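Local coordinates for SusD-like protein BACOVA_02651 (Bacteroides ovatus, PDB 5E75), which binds polysaccharide at the cell surface and probably captures xyloglucan before its transport into the periplasm for degradation, at residues Leu226-Glu231 / Arg393-Lys398. Residues are numbered along the deposited sequence; the frame is centred on the assembly and turned at random.
Sequences LMTNYE and RAKINK
In Arg-393 the first torsion (chi1 -170°) places CG opposite the backbone nitrogen, and bends at chi2 and chi3 bring the guanidinium between Leu-226 and Tyr-230. The residue ends helix 382-393 of this SusD-family protein, and a Schellman motif at Lys-395 closes that helix. The partner segment, 226-231, lies in the loop between helix 205-221 and strand 244-248. Arg-393 NH1 donates to Met-227 O at 2.9 Å. The oxygen lies near the guanidinium plane, and the donor approaches a lone pair in the carbonyl plane. Leu-226 CB covers one guanidinium face, 3.7 Å from Arg-393 NH1. Over the opposite face comes Tyr-230 CD1, 3.8 Å from Arg-393 NE. Ring and guanidinium planes stand 73° apart, so the ring presents its edge and does not stack. Arg-393 NH1 also forms a salt bridge with Glu-243, and NH2 one with Glu-414, while Tyr-230 OH bonds to the backbone oxygen of Glu-414. A leucine in place of Arg-393 would probably cost Glu-243 and Glu-414 this charged partner and Met-227 O this donor. Lys-395 curls back, bent at chi2 and chi4, and its ammonium links the two backbones. It bonds to Arg-393 O and, across the contact, to Thr-228 O. One water makes a second link: it accepts from Tyr-230 N at 2.9 Å and donates to Arg-393 O at 2.8 Å.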
ATOM      1  N   LEU A 226      10.300  -0.210  15.586  1.00 10.74           N
ATOM      2  CA  LEU A 226      10.675  -0.712  14.266  1.00 11.26           C
ATOM      3  C   LEU A 226      11.519  -1.980  14.375  1.00 11.71           C
ATOM      4  O   LEU A 226      12.355  -2.095  15.277  1.00 13.25           O
ATOM      5  CB  LEU A 226      11.492   0.330  13.505  1.00 11.05           C
ATOM      6  CG  LEU A 226      10.867   1.717  13.357  1.00 10.40           C
ATOM      7  CD1 LEU A 226      11.796   2.575  12.575  1.00 11.01           C
ATOM      8  CD2 LEU A 226       9.519   1.655  12.666  1.00 11.68           C
ATOM      9  N   MET A 227      11.308  -2.940  13.478  1.00  9.63           N
ATOM     10  CA  MET A 227      12.228  -4.070  13.389  1.00 11.06           C
ATOM     11  C   MET A 227      13.654  -3.548  13.135  1.00 11.28           C
ATOM     12  O   MET A 227      13.859  -2.594  12.383  1.00 11.10           O
ATOM     13  CB  MET A 227      11.839  -5.051  12.287  1.00 10.97           C
ATOM     14  CG  MET A 227      10.517  -5.785  12.524  1.00 11.89           C
ATOM     15  SD  MET A 227      10.406  -7.306  11.542  1.00 11.49           S
ATOM     16  CE  MET A 227      11.345  -8.445  12.565  1.00 12.70           C
ATOM     17  N   THR A 228      14.640  -4.186  13.761  1.00 12.87           N
ATOM     18  CA  THR A 228      16.031  -3.762  13.633  1.00 13.25           C
ATOM     19  C   THR A 228      16.518  -3.786  12.186  1.00 11.15           C
ATOM     20  O   THR A 228      17.227  -2.875  11.735  1.00 13.80           O
ATOM     21  CB  THR A 228      16.935  -4.653  14.505  1.00 15.41           C
ATOM     22  OG1 THR A 228      16.533  -4.524  15.878  1.00 20.53           O
ATOM     23  CG2 THR A 228      18.389  -4.257  14.360  1.00 17.02           C
ATOM     24  N   ASN A 229      16.142  -4.831  11.457  1.00 11.92           N
ATOM     25  CA  ASN A 229      16.579  -5.000  10.077  1.00 11.55           C
ATOM     26  C   ASN A 229      15.404  -4.892   9.128  1.00 11.44           C
ATOM     27  O   ASN A 229      14.473  -5.685   9.204  1.00 10.80           O
ATOM     28  CB  ASN A 229      17.219  -6.367   9.901  1.00 12.68           C
ATOM     29  CG  ASN A 229      18.365  -6.596  10.846  1.00 16.08           C
ATOM     30  OD1 ASN A 229      19.305  -5.804  10.898  1.00 17.22           O
ATOM     31  ND2 ASN A 229      18.292  -7.683  11.609  1.00 20.32           N
ATOM     32  N   TYR A 230      15.452  -3.901   8.244  1.00 10.42           N
ATOM     33  CA  TYR A 230      14.398  -3.685   7.275  1.00 10.09           C
ATOM     34  C   TYR A 230      14.061  -4.965   6.508  1.00  9.40           C
ATOM     35  O   TYR A 230      12.896  -5.246   6.280  1.00 10.20           O
ATOM     36  CB  TYR A 230      14.858  -2.599   6.313  1.00  9.99           C
ATOM     37  CG  TYR A 230      13.880  -2.160   5.244  1.00  8.91           C
ATOM     38  CD1 TYR A 230      12.924  -1.200   5.505  1.00  8.52           C
ATOM     39  CD2 TYR A 230      13.958  -2.678   3.958  1.00  9.07           C
ATOM     40  CE1 TYR A 230      12.041  -0.772   4.519  1.00  8.86           C
ATOM     41  CE2 TYR A 230      13.089  -2.264   2.956  1.00  8.28           C
ATOM     42  CZ  TYR A 230      12.143  -1.292   3.236  1.00  9.36           C
ATOM     43  OH  TYR A 230      11.301  -0.866   2.227  1.00 10.21           O
ATOM     44  N   GLU A 231      15.072  -5.741   6.111  1.00 11.91           N
ATOM     45  CA  GLU A 231      14.824  -6.942   5.320  1.00 10.33           C
ATOM     46  C   GLU A 231      13.934  -7.948   6.038  1.00 10.24           C
ATOM     47  O   GLU A 231      13.229  -8.732   5.399  1.00 11.36           O
ATOM     48  CB  GLU A 231      16.148  -7.627   4.902  1.00 12.41           C
ATOM     49  CG  GLU A 231      16.928  -8.247   6.070  1.00 13.03           C
ATOM     50  CD  GLU A 231      18.152  -9.053   5.647  1.00 17.27           C
ATOM     51  OE1 GLU A 231      18.988  -8.489   4.912  1.00 22.37           O
ATOM     52  OE2 GLU A 231      18.279 -10.236   6.058  1.00 17.94           O
ATOM     53  N   ARG A 393      17.108   3.231  11.062  1.00 10.53           N
ATOM     54  CA  ARG A 393      16.860   1.815  10.852  1.00 10.39           C
ATOM     55  C   ARG A 393      17.402   1.345   9.497  1.00 10.50           C
ATOM     56  O   ARG A 393      17.892   0.216   9.379  1.00 10.62           O
ATOM     57  CB  ARG A 393      15.361   1.509  10.992  1.00 11.74           C
ATOM     58  CG  ARG A 393      15.024   0.023  11.040  1.00 10.31           C
ATOM     59  CD  ARG A 393      14.697  -0.589   9.656  1.00  9.44           C
ATOM     60  NE  ARG A 393      13.454  -0.054   9.114  1.00  9.16           N
ATOM     61  CZ  ARG A 393      12.245  -0.465   9.486  1.00  8.92           C
ATOM     62  NH1 ARG A 393      12.106  -1.444  10.369  1.00  9.60           N
ATOM     63  NH2 ARG A 393      11.158   0.108   8.981  1.00  9.12           N
ATOM     64  N   ALA A 394      17.342   2.231   8.503  1.00 11.19           N
ATOM     65  CA  ALA A 394      17.910   1.962   7.178  1.00 10.64           C
ATOM     66  C   ALA A 394      19.439   2.071   7.159  1.00 12.85           C
ATOM     67  O   ALA A 394      20.058   1.789   6.138  1.00 12.29           O
ATOM     68  CB  ALA A 394      17.316   2.913   6.150  1.00 10.60           C
ATOM     69  N   LYS A 395      20.018   2.483   8.286  1.00 12.85           N
ATOM     70  CA  LYS A 395      21.470   2.644   8.457  1.00 13.38           C
ATOM     71  C   LYS A 395      22.046   3.740   7.550  1.00 14.24           C
ATOM     72  O   LYS A 395      23.175   3.639   7.067  1.00 14.78           O
ATOM     73  CB  LYS A 395      22.208   1.311   8.293  1.00 15.13           C
ATOM     74  CG  LYS A 395      21.587   0.107   9.019  1.00 21.72           C
ATOM     75  CD  LYS A 395      21.531   0.246  10.528  1.00 28.63           C
ATOM     76  CE  LYS A 395      20.978  -1.027  11.221  1.00 28.05           C
ATOM     77  NZ  LYS A 395      19.478  -1.049  11.489  1.00 24.66           N
ATOM     78  N   ILE A 396      21.275   4.800   7.334  1.00 12.28           N
ATOM     79  CA  ILE A 396      21.753   5.978   6.635  1.00 11.39           C
ATOM     80  C   ILE A 396      21.683   7.219   7.533  1.00 12.34           C
ATOM     81  O   ILE A 396      21.110   7.195   8.631  1.00 12.99           O
ATOM     82  CB  ILE A 396      21.016   6.198   5.284  1.00 11.27           C
ATOM     83  CG1 ILE A 396      19.529   6.532   5.486  1.00 11.58           C
ATOM     84  CG2 ILE A 396      21.202   4.961   4.394  1.00 12.44           C
ATOM     85  CD1 ILE A 396      18.820   6.838   4.187  1.00 11.79           C
ATOM     86  N   ASN A 397      22.293   8.299   7.075  1.00 12.09           N
ATOM     87  CA  ASN A 397      22.436   9.482   7.905  1.00 12.24           C
ATOM     88  C   ASN A 397      21.111  10.115   8.289  1.00 13.84           C
ATOM     89  O   ASN A 397      20.164  10.148   7.504  1.00 13.37           O
ATOM     90  CB  ASN A 397      23.308  10.526   7.197  1.00 13.30           C
ATOM     91  CG  ASN A 397      22.650  11.083   5.942  1.00 15.92           C
ATOM     92  OD1 ASN A 397      22.716  10.479   4.875  1.00 27.60           O
ATOM     93  ND2 ASN A 397      22.017  12.243   6.066  1.00 25.58           N
ATOM     94  N   LYS A 398      21.059  10.626   9.509  1.00 14.35           N
ATOM     95  CA  LYS A 398      19.931  11.426   9.948  1.00 13.93           C
ATOM     96  C   LYS A 398      19.998  12.807   9.307  1.00 17.24           C
ATOM     97  O   LYS A 398      21.073  13.273   8.897  1.00 16.44           O
ATOM     98  CB  LYS A 398      19.920  11.541  11.471  1.00 12.49           C
ATOM     99  CG  LYS A 398      19.755  10.221  12.172  1.00 12.14           C
ATOM    100  CD  LYS A 398      19.766  10.385  13.678  1.00 14.84           C
ATOM    101  CE  LYS A 398      19.609   9.061  14.383  1.00 17.11           C
ATOM    102  NZ  LYS A 398      19.837   9.216  15.845  1.00 21.38           N
TER
HETATM  103  O   HOH W   1      17.864  -2.258   8.141  1.00 13.42           O